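Local coordinates for cellulose binding domain-containing protein (Clostridium clariflavum, PDB 4B96), which probably binds cellulose through this calcium-containing family 3b carbohydrate-binding module, one part of a longer membrane protein of a biomass-sensing system, at residues Ile35-Asp49 / Ser81-Ile95. Sequence-based numbering, arbitrary orientation.
Sequences IDLRNVKVRYYFKDD and SSHKYLEVTFEKGSI. With CA (calcium ion), chain E.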
loop_
_atom_site.group_PDB
_atom_site.type_symbol
_atom_site.label_atom_id
_atom_site.label_comp_id
_atom_site.label_asym_id
_atom_site.label_seq_id
_atom_site.Cartn_x
_atom_site.Cartn_y
_atom_site.Cartn_z
ATOM N N ILE A 35 11.531 -16.190 2.217
ATOM C CA ILE A 35 11.796 -14.892 1.590
ATOM C C ILE A 35 13.274 -14.532 1.701
ATOM O O ILE A 35 13.820 -14.450 2.808
ATOM C CB ILE A 35 10.964 -13.787 2.233
ATOM C CG1 ILE A 35 9.505 -13.992 1.823
ATOM C CG2 ILE A 35 11.448 -12.369 1.739
ATOM C CD1 ILE A 35 8.541 -13.079 2.574
ATOM N N ASP A 36 13.913 -14.334 0.546
ATOM C CA ASP A 36 15.334 -13.983 0.529
ATOM C C ASP A 36 15.530 -12.485 0.772
ATOM O O ASP A 36 15.265 -11.669 -0.125
ATOM C CB ASP A 36 15.908 -14.359 -0.829
ATOM C CG ASP A 36 17.424 -14.209 -0.885
ATOM O OD1 ASP A 36 18.033 -13.692 0.092
ATOM O OD2 ASP A 36 17.998 -14.605 -1.925
ATOM N N LEU A 37 15.974 -12.106 1.977
ATOM C CA LEU A 37 16.122 -10.690 2.307
ATOM C C LEU A 37 17.232 -9.987 1.494
ATOM O O LEU A 37 17.338 -8.763 1.499
ATOM C CB LEU A 37 16.386 -10.524 3.810
ATOM C CG LEU A 37 15.151 -10.821 4.664
ATOM C CD1 LEU A 37 15.487 -10.590 6.106
ATOM C CD2 LEU A 37 14.038 -9.885 4.256
ATOM N N ARG A 38 18.054 -10.759 0.812
ATOM C CA ARG A 38 19.039 -10.117 -0.081
ATOM C C ARG A 38 18.360 -9.338 -1.215
ATOM O O ARG A 38 18.970 -8.487 -1.836
ATOM C CB ARG A 38 20.013 -11.131 -0.658
ATOM C CG ARG A 38 20.965 -11.681 0.401
ATOM C CD ARG A 38 21.857 -12.764 -0.206
ATOM N NE ARG A 38 21.008 -13.791 -0.817
ATOM C CZ ARG A 38 21.435 -14.733 -1.655
ATOM N NH1 ARG A 38 22.718 -14.779 -2.013
ATOM N NH2 ARG A 38 20.573 -15.625 -2.138
ATOM N N ASN A 39 17.088 -9.616 -1.463
ATOM C CA ASN A 39 16.364 -8.900 -2.502
ATOM C C ASN A 39 15.360 -7.896 -1.962
ATOM O O ASN A 39 14.534 -7.388 -2.725
ATOM C CB ASN A 39 15.628 -9.891 -3.383
ATOM C CG ASN A 39 16.559 -10.816 -4.108
ATOM O OD1 ASN A 39 17.659 -10.433 -4.505
ATOM N ND2 ASN A 39 16.123 -12.049 -4.284
ATOM N N VAL A 40 15.444 -7.592 -0.665
ATOM C CA VAL A 40 14.439 -6.790 -0.009
ATOM C C VAL A 40 14.976 -5.464 0.453
ATOM O O VAL A 40 16.028 -5.397 1.059
ATOM C CB VAL A 40 13.857 -7.556 1.204
ATOM C CG1 VAL A 40 12.992 -6.667 2.091
ATOM C CG2 VAL A 40 13.067 -8.774 0.694
ATOM N N LYS A 41 14.262 -4.384 0.143
ATOM C CA LYS A 41 14.587 -3.057 0.685
ATOM C C LYS A 41 13.400 -2.553 1.504
ATOM O O LYS A 41 12.210 -2.744 1.112
ATOM C CB LYS A 41 14.752 -2.084 -0.509
ATOM C CG LYS A 41 15.978 -2.336 -1.304
ATOM C CD LYS A 41 15.998 -1.542 -2.602
ATOM C CE LYS A 41 17.200 -2.050 -3.466
ATOM N NZ LYS A 41 17.529 -1.150 -4.632
ATOM N N VAL A 42 13.682 -1.837 2.583
ATOM C CA VAL A 42 12.617 -1.255 3.380
ATOM C C VAL A 42 12.922 0.234 3.511
ATOM O O VAL A 42 14.098 0.599 3.751
ATOM C CB VAL A 42 12.569 -1.919 4.778
ATOM C CG1 VAL A 42 11.432 -1.355 5.666
ATOM C CG2 VAL A 42 12.388 -3.439 4.637
ATOM N N ARG A 43 11.889 1.097 3.353
ATOM C CA ARG A 43 12.131 2.540 3.424
ATOM C C ARG A 43 11.355 3.218 4.519
ATOM O O ARG A 43 10.167 2.954 4.663
ATOM C CB ARG A 43 11.781 3.225 2.097
ATOM C CG ARG A 43 12.785 2.824 0.984
ATOM C CD ARG A 43 12.390 3.442 -0.353
ATOM N NE ARG A 43 13.307 2.874 -1.342
ATOM C CZ ARG A 43 13.252 3.089 -2.651
ATOM N NH1 ARG A 43 12.314 3.853 -3.163
ATOM N NH2 ARG A 43 14.143 2.517 -3.452
ATOM N N TYR A 44 12.033 4.107 5.252
ATOM C CA TYR A 44 11.423 4.972 6.258
ATOM C C TYR A 44 11.565 6.402 5.720
ATOM O O TYR A 44 12.683 6.899 5.511
ATOM C CB TYR A 44 12.158 4.820 7.585
ATOM C CG TYR A 44 11.480 5.612 8.714
ATOM C CD1 TYR A 44 11.672 7.003 8.832
ATOM C CD2 TYR A 44 10.617 4.969 9.628
ATOM C CE1 TYR A 44 11.010 7.727 9.853
ATOM C CE2 TYR A 44 9.941 5.669 10.658
ATOM C CZ TYR A 44 10.158 7.046 10.773
ATOM O OH TYR A 44 9.502 7.781 11.732
ATOM N N TYR A 45 10.453 7.055 5.453
ATOM C CA TYR A 45 10.478 8.394 4.854
ATOM C C TYR A 45 10.469 9.458 5.905
ATOM O O TYR A 45 9.629 9.423 6.829
ATOM C CB TYR A 45 9.242 8.596 4.008
ATOM C CG TYR A 45 9.231 7.614 2.878
ATOM C CD1 TYR A 45 9.840 7.940 1.667
ATOM C CD2 TYR A 45 8.602 6.381 3.019
ATOM C CE1 TYR A 45 9.872 7.060 0.645
ATOM C CE2 TYR A 45 8.580 5.468 1.946
ATOM C CZ TYR A 45 9.228 5.808 0.792
ATOM O OH TYR A 45 9.266 4.945 -0.266
ATOM N N PHE A 46 11.369 10.432 5.758
ATOM C CA PHE A 46 11.429 11.534 6.706
ATOM C C PHE A 46 11.881 12.821 6.029
ATOM O O PHE A 46 12.409 12.823 4.887
ATOM C CB PHE A 46 12.308 11.157 7.898
ATOM C CG PHE A 46 13.765 10.999 7.555
ATOM C CD1 PHE A 46 14.257 9.807 6.960
ATOM C CD2 PHE A 46 14.686 12.028 7.855
ATOM C CE1 PHE A 46 15.619 9.635 6.655
ATOM C CE2 PHE A 46 16.070 11.853 7.546
ATOM C CZ PHE A 46 16.530 10.689 6.929
ATOM N N LYS A 47 11.593 13.933 6.688
ATOM C CA LYS A 47 11.980 15.237 6.139
ATOM C C LYS A 47 13.026 15.814 7.091
ATOM O O LYS A 47 12.734 16.045 8.253
ATOM C CB LYS A 47 10.758 16.150 6.106
ATOM C CG LYS A 47 11.020 17.515 5.427
ATOM C CD LYS A 47 9.691 18.316 5.366
ATOM C CE LYS A 47 9.813 19.616 4.534
ATOM N NZ LYS A 47 10.756 20.544 5.163
ATOM N N ASP A 48 14.233 16.087 6.613
ATOM C CA ASP A 48 15.248 16.642 7.502
ATOM C C ASP A 48 16.387 17.167 6.642
ATOM O O ASP A 48 16.654 16.640 5.570
ATOM C CB ASP A 48 15.753 15.560 8.443
ATOM C CG ASP A 48 16.597 16.138 9.559
ATOM O OD1 ASP A 48 16.009 16.751 10.481
ATOM O OD2 ASP A 48 17.843 15.982 9.487
ATOM N N ASP A 49 17.037 18.214 7.084
ATOM C CA ASP A 49 18.038 18.877 6.232
ATOM C C ASP A 49 19.480 18.734 6.755
ATOM O O ASP A 49 20.386 19.440 6.291
ATOM C CB ASP A 49 17.636 20.332 6.060
ATOM C CG ASP A 49 17.335 20.686 4.581
ATOM O OD1 ASP A 49 17.751 19.932 3.641
ATOM O OD2 ASP A 49 16.736 21.756 4.363
ATOM N N SER A 81 16.098 19.215 -1.036
ATOM C CA SER A 81 17.064 18.523 -0.192
ATOM C C SER A 81 16.491 17.837 1.062
ATOM O O SER A 81 17.013 16.824 1.512
ATOM C CB SER A 81 18.219 19.470 0.193
ATOM O OG SER A 81 17.790 20.612 0.949
ATOM N N SER A 82 15.398 18.361 1.606
ATOM C CA SER A 82 14.927 17.868 2.901
ATOM C C SER A 82 14.111 16.570 2.838
ATOM O O SER A 82 14.017 15.860 3.827
ATOM C CB SER A 82 14.129 18.986 3.563
ATOM O OG SER A 82 12.930 19.197 2.875
ATOM N N HIS A 83 13.543 16.244 1.677
ATOM C CA HIS A 83 12.688 15.020 1.552
ATOM C C HIS A 83 13.497 13.779 1.259
ATOM O O HIS A 83 14.119 13.664 0.207
ATOM C CB HIS A 83 11.614 15.237 0.472
ATOM C CG HIS A 83 10.560 16.216 0.880
ATOM N ND1 HIS A 83 10.672 17.567 0.651
ATOM C CD2 HIS A 83 9.396 16.045 1.561
ATOM C CE1 HIS A 83 9.603 18.187 1.123
ATOM N NE2 HIS A 83 8.819 17.286 1.689
ATOM N N LYS A 84 13.511 12.861 2.211
ATOM C CA LYS A 84 14.491 11.774 2.200
ATOM C C LYS A 84 13.816 10.474 2.571
ATOM O O LYS A 84 12.682 10.463 3.067
ATOM C CB LYS A 84 15.565 12.051 3.299
ATOM C CG LYS A 84 16.502 13.252 2.875
ATOM C CD LYS A 84 17.413 13.618 3.990
ATOM C CE LYS A 84 18.255 14.823 3.553
ATOM N NZ LYS A 84 19.049 15.217 4.702
ATOM N N TYR A 85 14.556 9.390 2.386
ATOM C CA TYR A 85 14.232 8.126 3.039
ATOM C C TYR A 85 15.498 7.446 3.485
ATOM O O TYR A 85 16.538 7.559 2.870
ATOM C CB TYR A 85 13.409 7.173 2.141
ATOM C CG TYR A 85 14.001 6.888 0.757
ATOM C CD1 TYR A 85 14.899 5.821 0.564
ATOM C CD2 TYR A 85 13.652 7.668 -0.337
ATOM C CE1 TYR A 85 15.444 5.514 -0.692
ATOM C CE2 TYR A 85 14.196 7.384 -1.623
ATOM C CZ TYR A 85 15.082 6.289 -1.773
ATOM O OH TYR A 85 15.601 5.992 -3.000
ATOM N N LEU A 86 15.388 6.724 4.584
ATOM C CA LEU A 86 16.388 5.742 4.951
ATOM C C LEU A 86 15.976 4.456 4.231
ATOM O O LEU A 86 14.808 4.048 4.284
ATOM C CB LEU A 86 16.332 5.462 6.449
ATOM C CG LEU A 86 17.072 4.208 6.959
ATOM C CD1 LEU A 86 18.559 4.432 6.910
ATOM C CD2 LEU A 86 16.638 3.880 8.403
ATOM N N GLU A 87 16.936 3.837 3.549
ATOM C CA GLU A 87 16.716 2.529 3.003
ATOM C C GLU A 87 17.532 1.453 3.730
ATOM O O GLU A 87 18.804 1.498 3.767
ATOM C CB GLU A 87 17.129 2.534 1.542
ATOM C CG GLU A 87 16.781 1.188 0.886
ATOM C CD GLU A 87 16.855 1.311 -0.615
ATOM O OE1 GLU A 87 15.821 1.697 -1.265
ATOM O OE2 GLU A 87 17.966 1.038 -1.148
ATOM N N VAL A 88 16.823 0.488 4.284
ATOM C CA VAL A 88 17.441 -0.647 4.982
ATOM C C VAL A 88 17.518 -1.850 4.018
ATOM O O VAL A 88 16.518 -2.197 3.394
ATOM C CB VAL A 88 16.623 -1.040 6.223
ATOM C CG1 VAL A 88 17.258 -2.271 6.935
ATOM C CG2 VAL A 88 16.573 0.179 7.236
ATOM N N THR A 89 18.699 -2.462 3.916
ATOM C CA THR A 89 18.898 -3.616 3.073
ATOM C C THR A 89 19.645 -4.659 3.917
ATOM O O THR A 89 20.051 -4.362 5.049
ATOM C CB THR A 89 19.749 -3.267 1.829
ATOM O OG1 THR A 89 20.950 -2.599 2.250
ATOM C CG2 THR A 89 18.963 -2.344 0.841
ATOM N N PHE A 90 19.776 -5.874 3.376
ATOM C CA PHE A 90 20.305 -7.030 4.112
ATOM C C PHE A 90 21.317 -7.719 3.285
ATOM O O PHE A 90 21.034 -8.016 2.124
ATOM C CB PHE A 90 19.164 -8.015 4.383
ATOM C CG PHE A 90 18.075 -7.385 5.155
ATOM C CD1 PHE A 90 17.042 -6.684 4.488
ATOM C CD2 PHE A 90 18.110 -7.406 6.544
ATOM C CE1 PHE A 90 16.011 -6.032 5.205
ATOM C CE2 PHE A 90 17.084 -6.750 7.283
ATOM C CZ PHE A 90 16.014 -6.089 6.598
ATOM N N GLU A 91 22.454 -8.063 3.885
ATOM C CA GLU A 91 23.475 -8.837 3.186
ATOM C C GLU A 91 23.167 -10.297 3.292
ATOM O O GLU A 91 23.707 -11.099 2.544
ATOM C CB GLU A 91 24.852 -8.614 3.825
ATOM C CG GLU A 91 25.305 -7.171 3.823
ATOM C CD GLU A 91 25.976 -6.757 2.530
ATOM O OE1 GLU A 91 25.691 -7.395 1.486
ATOM O OE2 GLU A 91 26.801 -5.802 2.559
ATOM N N LYS A 92 22.345 -10.659 4.267
ATOM C CA LYS A 92 22.045 -12.063 4.539
ATOM C C LYS A 92 20.749 -12.154 5.330
ATOM O O LYS A 92 20.414 -11.237 6.097
ATOM C CB LYS A 92 23.178 -12.706 5.376
ATOM C CG LYS A 92 23.047 -14.198 5.444
ATOM C CD LYS A 92 23.461 -14.783 6.811
ATOM C CE LYS A 92 22.424 -14.424 7.888
ATOM N NZ LYS A 92 22.456 -15.399 8.993
ATOM N N GLY A 93 20.014 -13.259 5.181
ATOM C CA GLY A 93 18.763 -13.396 5.923
ATOM C C GLY A 93 17.699 -14.053 5.081
ATOM O O GLY A 93 17.538 -13.734 3.892
ATOM N N SER A 94 16.976 -15.007 5.671
ATOM C CA SER A 94 15.967 -15.714 4.911
ATOM C C SER A 94 14.763 -15.894 5.840
ATOM O O SER A 94 14.901 -16.499 6.905
ATOM C CB SER A 94 16.559 -17.062 4.487
ATOM O OG SER A 94 15.630 -17.781 3.702
ATOM N N ILE A 95 13.589 -15.345 5.499
ATOM C CA ILE A 95 12.477 -15.479 6.436
ATOM C C ILE A 95 11.692 -16.740 6.160
ATOM O O ILE A 95 11.155 -16.883 5.086
ATOM C CB ILE A 95 11.470 -14.312 6.369
ATOM C CG1 ILE A 95 12.195 -12.960 6.299
ATOM C CG2 ILE A 95 10.504 -14.367 7.590
ATOM C CD1 ILE A 95 11.203 -11.726 6.291
HETATM CA CA CA E . 11.551 16.065 10.163
HETATM O O HOH W 1 18.546 -6.316 0.765
HETATM O O HOH W 2 21.971 -7.510 -0.500
HETATM O O HOH W 3 18.012 1.581 -3.849
HETATM O O HOH W 4 18.735 14.418 7.331
HETATM O O HOH W 5 13.578 16.985 11.271
HETATM O O HOH W 6 19.952 17.615 3.578
HETATM O O HOH W 7 12.850 14.217 10.875
HETATM O O HOH W 8 11.631 18.588 9.543
#
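The guanidinium of Arg43 grips two residues of the neighbouring strand at once, Glu87 at its edge and Tyr85 on one face. NE and NH2 both donate to the single oxygen Glu87 OE1, at 2.8 Å from Arg43 NE, and the guanidinium and carboxylate planes are nearly coplanar. Over the Tyr85 ring the guanidinium lies flat, planes 15° apart, but off-centre as a cation-pi pair, while Arg43 CD makes a CH-pi contact 3.8 Å from the ring centroid. With Tyr85 CG held between its backbone N and carbonyl carbon (chi1 53°), the ring lies alongside the Arg43 chain, extended from CG to NE. Glu87 OE2 reaches Lys41 NZ through a water, and that lysine also pairs with Asp142.

Paired antiparallel bonds such as Val88 N to Val42 O (2.8 Å) join strands 40-47 and 83-90 as neighbours within one sheet of the CBM3 beta-sandwich. On its inner face Leu86 meets Trp23 and Tyr44 meets Ile21, both from strand 20-29 of the other sheet.

Toward the calcium end, Lys84 CB makes a CH-pi contact over one face of the Phe46 ring, and the extended lysine chain carries Lys84 NZ to a 2.9 Å hydrogen bond with Asp48 O, met from above the carbonyl plane. Next door, Lys47 O binds calcium at 2.2 Å, alongside Asn116, Asp119, Asp120 and three waters. At the far end, Leu37 CD1 sits over the centre of the Phe90 ring, 4.2 Å from its centroid.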